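Local coordinates for protein WbmS, polysaccharide deacetylase involved in O-antigen biosynthesis (Bordetella bronchiseptica, PDB 3HFT) that is a putative zinc-dependent hydrolase that probably removes acetyl groups from sugars during O-antigen biosynthesis, at residues L129-S134 against C148-P153; I158-W163 against P174-D179. All coordinates share one frame; numbering follows the deposited sequence.

Contact 1: residues L129-S134 against C148-P153; sequences LVQATS and CNILVP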
ATOM      1  N   LEU A 129      -4.246  -0.548   8.283  1.00 32.04           N
ATOM      2  CA  LEU A 129      -3.328  -0.245   7.187  1.00 33.66           C
ATOM      3  C   LEU A 129      -3.635   1.096   6.565  1.00 32.47           C
ATOM      4  O   LEU A 129      -3.527   1.293   5.347  1.00 33.23           O
ATOM      5  CB  LEU A 129      -3.359  -1.401   6.160  1.00 34.58           C
ATOM      6  CG  LEU A 129      -2.992  -2.788   6.719  1.00 37.02           C
ATOM      7  CD1 LEU A 129      -2.884  -3.848   5.612  1.00 30.23           C
ATOM      8  CD2 LEU A 129      -1.686  -2.746   7.527  1.00 34.23           C
ATOM      9  N   VAL A 130      -4.023   2.044   7.421  1.00 33.68           N
ATOM     10  CA  VAL A 130      -4.262   3.395   6.967  1.00 30.22           C
ATOM     11  C   VAL A 130      -2.914   4.031   6.610  1.00 31.72           C
ATOM     12  O   VAL A 130      -1.997   4.115   7.441  1.00 31.38           O
ATOM     13  CB  VAL A 130      -5.001   4.283   8.021  1.00 30.60           C
ATOM     14  CG1 VAL A 130      -5.211   5.707   7.426  1.00 31.91           C
ATOM     15  CG2 VAL A 130      -6.336   3.678   8.498  1.00 30.43           C
ATOM     16  N   GLN A 131      -2.784   4.499   5.374  1.00 32.68           N
ATOM     17  CA  GLN A 131      -1.521   5.063   4.892  1.00 33.03           C
ATOM     18  C   GLN A 131      -1.812   6.070   3.792  1.00 33.76           C
ATOM     19  O   GLN A 131      -2.928   6.095   3.234  1.00 31.15           O
ATOM     20  CB  GLN A 131      -0.619   3.940   4.388  1.00 37.20           C
ATOM     21  CG  GLN A 131      -1.262   3.098   3.308  1.00 36.56           C
ATOM     22  CD  GLN A 131      -0.604   1.742   3.143  1.00 33.71           C
ATOM     23  OE1 GLN A 131       0.445   1.630   2.502  1.00 34.85           O
ATOM     24  NE2 GLN A 131      -1.236   0.694   3.709  1.00 31.99           N
ATOM     25  N   ALA A 132      -0.822   6.940   3.544  1.00 31.79           N
ATOM     26  CA  ALA A 132      -0.907   7.988   2.555  1.00 30.30           C
ATOM     27  C   ALA A 132       0.508   8.561   2.455  1.00 31.08           C
ATOM     28  O   ALA A 132       1.321   8.426   3.377  1.00 31.26           O
ATOM     29  CB  ALA A 132      -1.882   9.134   3.045  1.00 29.03           C
ATOM     30  N   THR A 133       0.784   9.244   1.365  1.00 30.82           N
ATOM     31  CA  THR A 133       2.054   9.927   1.245  1.00 30.95           C
ATOM     32  C   THR A 133       2.317  10.868   2.427  1.00 33.62           C
ATOM     33  O   THR A 133       3.442  10.894   2.939  1.00 36.33           O
ATOM     34  CB  THR A 133       2.162  10.621  -0.099  1.00 32.30           C
ATOM     35  OG1 THR A 133       2.155   9.598  -1.129  1.00 35.24           O
ATOM     36  CG2 THR A 133       3.472  11.466  -0.196  1.00 32.88           C
ATOM     37  N   SER A 134       1.332  11.660   2.866  1.00 32.10           N
ATOM     38  CA  SER A 134       1.594  12.590   3.966  1.00 33.59           C
ATOM     39  C   SER A 134       1.810  11.831   5.277  1.00 32.91           C
ATOM     40  O   SER A 134       2.612  12.240   6.116  1.00 33.84           O
ATOM     41  CB  SER A 134       0.444  13.566   4.139  1.00 34.04           C
ATOM     42  OG  SER A 134      -0.706  12.844   4.498  1.00 34.43           O
ATOM     43  N   CYS A 148       5.519  -0.760   7.768  1.00 31.76           N
ATOM     44  CA  CYS A 148       5.071  -2.136   7.625  1.00 32.62           C
ATOM     45  C   CYS A 148       3.619  -2.211   7.173  1.00 35.01           C
ATOM     46  O   CYS A 148       2.916  -3.139   7.520  1.00 33.01           O
ATOM     47  CB  CYS A 148       5.245  -2.885   8.948  1.00 32.69           C
ATOM     48  SG  CYS A 148       7.009  -2.951   9.408  1.00 37.06           S
ATOM     49  N   ASN A 149       3.207  -1.260   6.335  1.00 35.06           N
ATOM     50  CA  ASN A 149       1.793  -1.113   5.923  1.00 34.74           C
ATOM     51  C   ASN A 149       1.351  -1.756   4.596  1.00 33.95           C
ATOM     52  O   ASN A 149       0.169  -1.786   4.301  1.00 35.31           O
ATOM     53  CB  ASN A 149       1.465   0.382   5.865  1.00 33.53           C
ATOM     54  CG  ASN A 149       1.173   0.949   7.249  1.00 35.94           C
ATOM     55  OD1 ASN A 149       0.363   0.397   7.957  1.00 34.38           O
ATOM     56  ND2 ASN A 149       1.791   2.058   7.602  1.00 33.97           N
ATOM     57  N   ILE A 150       2.296  -2.253   3.803  1.00 31.87           N
ATOM     58  CA  ILE A 150       1.979  -2.911   2.512  1.00 32.46           C
ATOM     59  C   ILE A 150       1.837  -4.422   2.707  1.00 34.23           C
ATOM     60  O   ILE A 150       2.799  -5.099   3.125  1.00 33.70           O
ATOM     61  CB  ILE A 150       3.091  -2.701   1.456  1.00 34.47           C
ATOM     62  CG1 ILE A 150       3.259  -1.212   1.083  1.00 40.21           C
ATOM     63  CG2 ILE A 150       2.771  -3.499   0.135  1.00 30.58           C
ATOM     64  CD1 ILE A 150       2.165  -0.667   0.288  1.00 41.80           C
ATOM     65  N   LEU A 151       0.659  -4.946   2.388  1.00 33.20           N
ATOM     66  CA  LEU A 151       0.407  -6.357   2.452  1.00 33.16           C
ATOM     67  C   LEU A 151       0.299  -6.887   1.038  1.00 33.99           C
ATOM     68  O   LEU A 151      -0.618  -6.560   0.319  1.00 32.50           O
ATOM     69  CB  LEU A 151      -0.871  -6.649   3.236  1.00 36.75           C
ATOM     70  CG  LEU A 151      -1.154  -8.091   3.714  1.00 35.54           C
ATOM     71  CD1 LEU A 151      -2.391  -8.093   4.649  1.00 31.41           C
ATOM     72  CD2 LEU A 151      -1.338  -9.146   2.608  1.00 33.96           C
ATOM     73  N   VAL A 152       1.276  -7.696   0.620  1.00 31.88           N
ATOM     74  CA  VAL A 152       1.202  -8.383  -0.650  1.00 30.54           C
ATOM     75  C   VAL A 152       1.065  -9.872  -0.328  1.00 31.64           C
ATOM     76  O   VAL A 152       1.975 -10.480   0.212  1.00 32.86           O
ATOM     77  CB  VAL A 152       2.482  -8.155  -1.507  1.00 33.18           C
ATOM     78  CG1 VAL A 152       2.356  -8.937  -2.810  1.00 32.72           C
ATOM     79  CG2 VAL A 152       2.711  -6.637  -1.751  1.00 30.31           C
ATOM     80  N   PRO A 153      -0.074 -10.472  -0.653  1.00 32.56           N
ATOM     81  CA  PRO A 153      -0.299 -11.865  -0.270  1.00 32.38           C
ATOM     82  C   PRO A 153       0.742 -12.846  -0.774  1.00 34.81           C
ATOM     83  O   PRO A 153       1.215 -12.747  -1.908  1.00 32.32           O
ATOM     84  CB  PRO A 153      -1.667 -12.190  -0.884  1.00 32.49           C
ATOM     85  CG  PRO A 153      -2.328 -10.865  -1.068  1.00 36.43           C
ATOM     86  CD  PRO A 153      -1.231  -9.875  -1.342  1.00 33.46           C
TER
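Gln131 reaches across to the backbone of Asn149, joining two loops of the polysaccharide deacetylase domain: the turn that leads into helix 133-141 and the chain leaving strand 146-147. One nitrogen does the joining. NE2 of Gln131 donates to Asn149 O at 2.9 Å and also to Leu129 O, two residues back in its own segment, at 2.9 Å. The second bond is the straighter, with an N-H...O angle of 171°, and Leu129 O lies practically in the Gln131 amide plane; in both bonds the donor sits above the plane of the carbonyl it meets. With chi1 at 56°, CG of Gln131 is wedged between its own N and C, and the chain then runs out extended, which carries the amide past CB of Asn149. The Gln131 and Asn149 amide planes are turned 51° apart. Bonds to both amide hydrogens and one from Arg172 to OE1 should fix the flip of the Gln131 amide. Asn149 is held at both ends of its amide, ND2 by Asp147 just before its segment and OD1 by the backbone N of Ser126, ahead of the other. Leu129 lies alongside, sliding past Asn149 in the opposite sense, its CD1 4.2 Å from Leu151 CB. On the oxygen side of the Gln131 amide, the tip of Ile150 turns back, its CD1 3.6 Å from Gln131 OE1.

Contact 2: residues I158-W163 against P174-D179; sequences IVLQPW and PYLWED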
ATOM      1  N   ILE A 158       4.427 -13.115  -6.233  1.00 30.88           N
ATOM      2  CA  ILE A 158       5.407 -12.044  -6.137  1.00 29.59           C
ATOM      3  C   ILE A 158       6.408 -12.361  -5.036  1.00 32.95           C
ATOM      4  O   ILE A 158       6.031 -12.525  -3.852  1.00 34.45           O
ATOM      5  CB  ILE A 158       4.722 -10.692  -5.820  1.00 32.18           C
ATOM      6  CG1 ILE A 158       3.725 -10.331  -6.942  1.00 35.36           C
ATOM      7  CG2 ILE A 158       5.792  -9.583  -5.681  1.00 30.52           C
ATOM      8  CD1 ILE A 158       2.773  -9.170  -6.629  1.00 29.58           C
ATOM      9  N   VAL A 159       7.680 -12.390  -5.415  1.00 32.98           N
ATOM     10  CA  VAL A 159       8.772 -12.549  -4.445  1.00 33.25           C
ATOM     11  C   VAL A 159       9.063 -11.181  -3.904  1.00 33.47           C
ATOM     12  O   VAL A 159       9.387 -10.235  -4.645  1.00 31.59           O
ATOM     13  CB  VAL A 159      10.018 -13.144  -5.055  1.00 34.09           C
ATOM     14  CG1 VAL A 159      11.160 -13.271  -4.019  1.00 31.27           C
ATOM     15  CG2 VAL A 159       9.700 -14.505  -5.657  1.00 33.52           C
ATOM     16  N   LEU A 160       8.985 -11.079  -2.585  1.00 33.91           N
ATOM     17  CA  LEU A 160       9.047  -9.786  -1.907  1.00 33.97           C
ATOM     18  C   LEU A 160      10.392  -9.433  -1.362  1.00 34.52           C
ATOM     19  O   LEU A 160      11.147 -10.330  -0.927  1.00 30.49           O
ATOM     20  CB  LEU A 160       8.080  -9.794  -0.776  1.00 33.90           C
ATOM     21  CG  LEU A 160       6.600  -9.865  -1.154  1.00 37.88           C
ATOM     22  CD1 LEU A 160       5.770 -10.006   0.101  1.00 33.98           C
ATOM     23  CD2 LEU A 160       6.195  -8.614  -1.981  1.00 35.46           C
ATOM     24  N   GLN A 161      10.667  -8.127  -1.350  0.50 33.96           N
ATOM     25  CA  GLN A 161      11.910  -7.538  -0.859  0.50 34.51           C
ATOM     26  C   GLN A 161      11.537  -6.159  -0.262  0.50 33.71           C
ATOM     27  O   GLN A 161      10.673  -5.460  -0.817  0.50 31.59           O
ATOM     28  CB  GLN A 161      12.893  -7.313  -2.046  0.50 35.61           C
ATOM     29  CG  GLN A 161      13.036  -8.487  -3.066  0.50 39.67           C
ATOM     30  CD  GLN A 161      13.834  -9.651  -2.513  0.50 35.29           C
ATOM     31  OE1 GLN A 161      14.488  -9.499  -1.491  0.50 36.98           O
ATOM     32  NE2 GLN A 161      13.805 -10.815  -3.195  0.50 24.95           N
ATOM     33  N   PRO A 162      12.195  -5.732   0.832  1.00 34.83           N
ATOM     34  CA  PRO A 162      11.921  -4.388   1.328  1.00 34.08           C
ATOM     35  C   PRO A 162      12.570  -3.409   0.326  1.00 34.10           C
ATOM     36  O   PRO A 162      13.420  -3.813  -0.465  1.00 31.81           O
ATOM     37  CB  PRO A 162      12.666  -4.356   2.676  1.00 34.17           C
ATOM     38  CG  PRO A 162      13.843  -5.260   2.419  1.00 37.85           C
ATOM     39  CD  PRO A 162      13.288  -6.367   1.575  1.00 34.77           C
ATOM     40  N   TRP A 163      12.161  -2.147   0.347  1.00 32.51           N
ATOM     41  CA  TRP A 163      12.709  -1.148  -0.546  1.00 31.00           C
ATOM     42  C   TRP A 163      12.798   0.218   0.121  1.00 31.60           C
ATOM     43  O   TRP A 163      12.160   0.465   1.138  1.00 31.32           O
ATOM     44  CB  TRP A 163      11.891  -1.087  -1.849  1.00 32.74           C
ATOM     45  CG  TRP A 163      10.523  -0.564  -1.773  1.00 31.59           C
ATOM     46  CD1 TRP A 163      10.162   0.744  -1.857  1.00 34.15           C
ATOM     47  CD2 TRP A 163       9.293  -1.308  -1.636  1.00 30.91           C
ATOM     48  NE1 TRP A 163       8.813   0.866  -1.777  1.00 31.89           N
ATOM     49  CE2 TRP A 163       8.247  -0.374  -1.653  1.00 31.40           C
ATOM     50  CE3 TRP A 163       8.989  -2.660  -1.492  1.00 34.12           C
ATOM     51  CZ2 TRP A 163       6.921  -0.738  -1.534  1.00 28.63           C
ATOM     52  CZ3 TRP A 163       7.683  -3.037  -1.380  1.00 33.04           C
ATOM     53  CH2 TRP A 163       6.643  -2.076  -1.391  1.00 34.00           C
ATOM     54  N   PRO A 174       7.208  -5.032   3.036  1.00 31.76           N
ATOM     55  CA  PRO A 174       5.914  -5.630   2.731  1.00 32.10           C
ATOM     56  C   PRO A 174       5.737  -6.939   3.499  1.00 33.77           C
ATOM     57  O   PRO A 174       6.719  -7.631   3.751  1.00 33.55           O
ATOM     58  CB  PRO A 174       6.029  -5.928   1.246  1.00 32.25           C
ATOM     59  CG  PRO A 174       7.464  -6.294   1.072  1.00 33.49           C
ATOM     60  CD  PRO A 174       8.196  -5.330   1.993  1.00 34.62           C
ATOM     61  N   TYR A 175       4.494  -7.286   3.833  1.00 33.35           N
ATOM     62  CA  TYR A 175       4.229  -8.523   4.545  1.00 31.67           C
ATOM     63  C   TYR A 175       3.229  -9.363   3.806  1.00 33.83           C
ATOM     64  O   TYR A 175       2.472  -8.856   2.970  1.00 32.95           O
ATOM     65  CB  TYR A 175       3.830  -8.289   5.996  1.00 31.51           C
ATOM     66  CG  TYR A 175       2.474  -7.716   6.325  1.00 34.11           C
ATOM     67  CD1 TYR A 175       2.218  -6.351   6.225  1.00 33.65           C
ATOM     68  CD2 TYR A 175       1.502  -8.514   6.851  1.00 33.60           C
ATOM     69  CE1 TYR A 175       1.003  -5.818   6.601  1.00 31.52           C
ATOM     70  CE2 TYR A 175       0.284  -7.990   7.264  1.00 33.63           C
ATOM     71  CZ  TYR A 175       0.041  -6.642   7.138  1.00 35.66           C
ATOM     72  OH  TYR A 175      -1.151  -6.106   7.586  1.00 34.67           O
ATOM     73  N   LEU A 176       3.331 -10.675   4.022  1.00 31.89           N
ATOM     74  CA  LEU A 176       2.687 -11.625   3.120  1.00 31.27           C
ATOM     75  C   LEU A 176       1.635 -12.587   3.713  1.00 31.22           C
ATOM     76  O   LEU A 176       0.993 -13.346   2.985  1.00 32.78           O
ATOM     77  CB  LEU A 176       3.787 -12.430   2.392  1.00 32.64           C
ATOM     78  CG  LEU A 176       4.898 -13.183   3.158  1.00 32.76           C
ATOM     79  CD1 LEU A 176       4.367 -14.157   4.232  1.00 30.94           C
ATOM     80  CD2 LEU A 176       5.852 -13.894   2.161  1.00 33.09           C
ATOM     81  N   TRP A 177       1.444 -12.523   5.020  1.00 33.69           N
ATOM     82  CA  TRP A 177       0.496 -13.388   5.719  1.00 32.81           C
ATOM     83  C   TRP A 177       0.004 -12.698   6.983  1.00 33.55           C
ATOM     84  O   TRP A 177       0.779 -11.999   7.673  1.00 32.64           O
ATOM     85  CB  TRP A 177       1.154 -14.732   6.050  1.00 33.78           C
ATOM     86  CG  TRP A 177       0.164 -15.816   6.491  1.00 32.63           C
ATOM     87  CD1 TRP A 177      -0.311 -16.842   5.724  1.00 32.87           C
ATOM     88  CD2 TRP A 177      -0.348 -16.040   7.815  1.00 32.01           C
ATOM     89  NE1 TRP A 177      -1.149 -17.645   6.465  1.00 33.22           N
ATOM     90  CE2 TRP A 177      -1.187 -17.177   7.751  1.00 30.58           C
ATOM     91  CE3 TRP A 177      -0.251 -15.346   9.025  1.00 34.30           C
ATOM     92  CZ2 TRP A 177      -1.895 -17.665   8.871  1.00 37.02           C
ATOM     93  CZ3 TRP A 177      -0.943 -15.834  10.137  1.00 35.44           C
ATOM     94  CH2 TRP A 177      -1.765 -16.969  10.041  1.00 33.64           C
ATOM     95  N   GLU A 178      -1.294 -12.857   7.264  1.00 32.98           N
ATOM     96  CA  GLU A 178      -1.933 -12.283   8.454  1.00 32.57           C
ATOM     97  C   GLU A 178      -3.069 -13.228   8.849  1.00 31.55           C
ATOM     98  O   GLU A 178      -3.770 -13.799   7.980  1.00 34.07           O
ATOM     99  CB  GLU A 178      -2.416 -10.857   8.198  1.00 34.73           C
ATOM    100  CG  GLU A 178      -3.163 -10.194   9.354  1.00 35.07           C
ATOM    101  CD  GLU A 178      -3.553  -8.766   9.061  1.00 37.97           C
ATOM    102  OE1 GLU A 178      -2.785  -8.067   8.344  1.00 39.23           O
ATOM    103  OE2 GLU A 178      -4.633  -8.339   9.542  1.00 38.80           O
ATOM    104  N   ASP A 179      -3.238 -13.405  10.146  1.00 33.56           N
ATOM    105  CA  ASP A 179      -4.219 -14.377  10.658  1.00 36.80           C
ATOM    106  C   ASP A 179      -5.645 -14.104  10.244  1.00 33.85           C
ATOM    107  O   ASP A 179      -6.323 -15.018   9.713  1.00 36.02           O
ATOM    108  CB  ASP A 179      -4.072 -14.682  12.181  1.00 37.21           C
ATOM    109  CG  ASP A 179      -4.052 -13.441  13.079  1.00 34.03           C
ATOM    110  OD1 ASP A 179      -4.408 -12.349  12.627  1.00 36.51           O
ATOM    111  OD2 ASP A 179      -3.675 -13.579  14.270  1.00 33.65           O
TER
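Pro174 pushes its ring into the bend formed by Leu160, Gln161, Pro162 and Trp163, just past the antiparallel pairing of strands 163-164 and 171-172 in the small mixed sheet of this deacetylase domain. The tight part is mostly carbon around that ring, with one backbone oxygen among it. CG of Pro174 lies 4.0 Å from Leu160 CB and equally near Leu160 CD2, while its CD packs 3.9 Å from Pro162 CA. Trp163 comes in obliquely with the far end of its six-membered ring, CZ3 standing 4.1 Å from Pro174 CG. A chi1 of 69° folds the indole back along its own segment, bringing CZ3 to the proline and leaving Gln161 O in plane at the ring edge. Further along, Leu160 stretches out to Leu176, CD1 touching CB at 3.9 Å. Beyond this pair the chains diverge, and Trp177 stacks on Phe248. Tyr175, between Pro174 and Leu176, points away, its OH donating to Glu178 OE1 in its own segment. The looser side is that of Val159 and Gln161, both partly exposed and pointing away from the other segment. In one of two modelled conformers, the Gln161 amide bonds to Trp35 and Asp200 O. Its backbone oxygen, by contrast, is buried by the contact without a polar partner in the model; the nearest atom of the proline to Gln161 O is Pro174 CD, at 3.7 Å.

Both contacts are largely buried, and they meet through Tyr175. Its backbone N and O lie 2.9 Å from Ile150 O and Val152 N, respectively, probable hydrogen bonds that tie segment 148-153 to segment 174-179. Its hydroxyl also packs against CD2 of Leu129, so contacts 1 and 2, with centres about 11 Å apart, are neighbours that touch directly. Their chemistry differs: contact 1 turns on a polar amide bridging backbone carbonyls, whereas contact 2 is made of proline, leucine and tryptophan carbon, with a buried carbonyl among them. Each also reaches the second subunit, where Gln131 packs on Gln131 and Trp163 on Pro153 of the other chain.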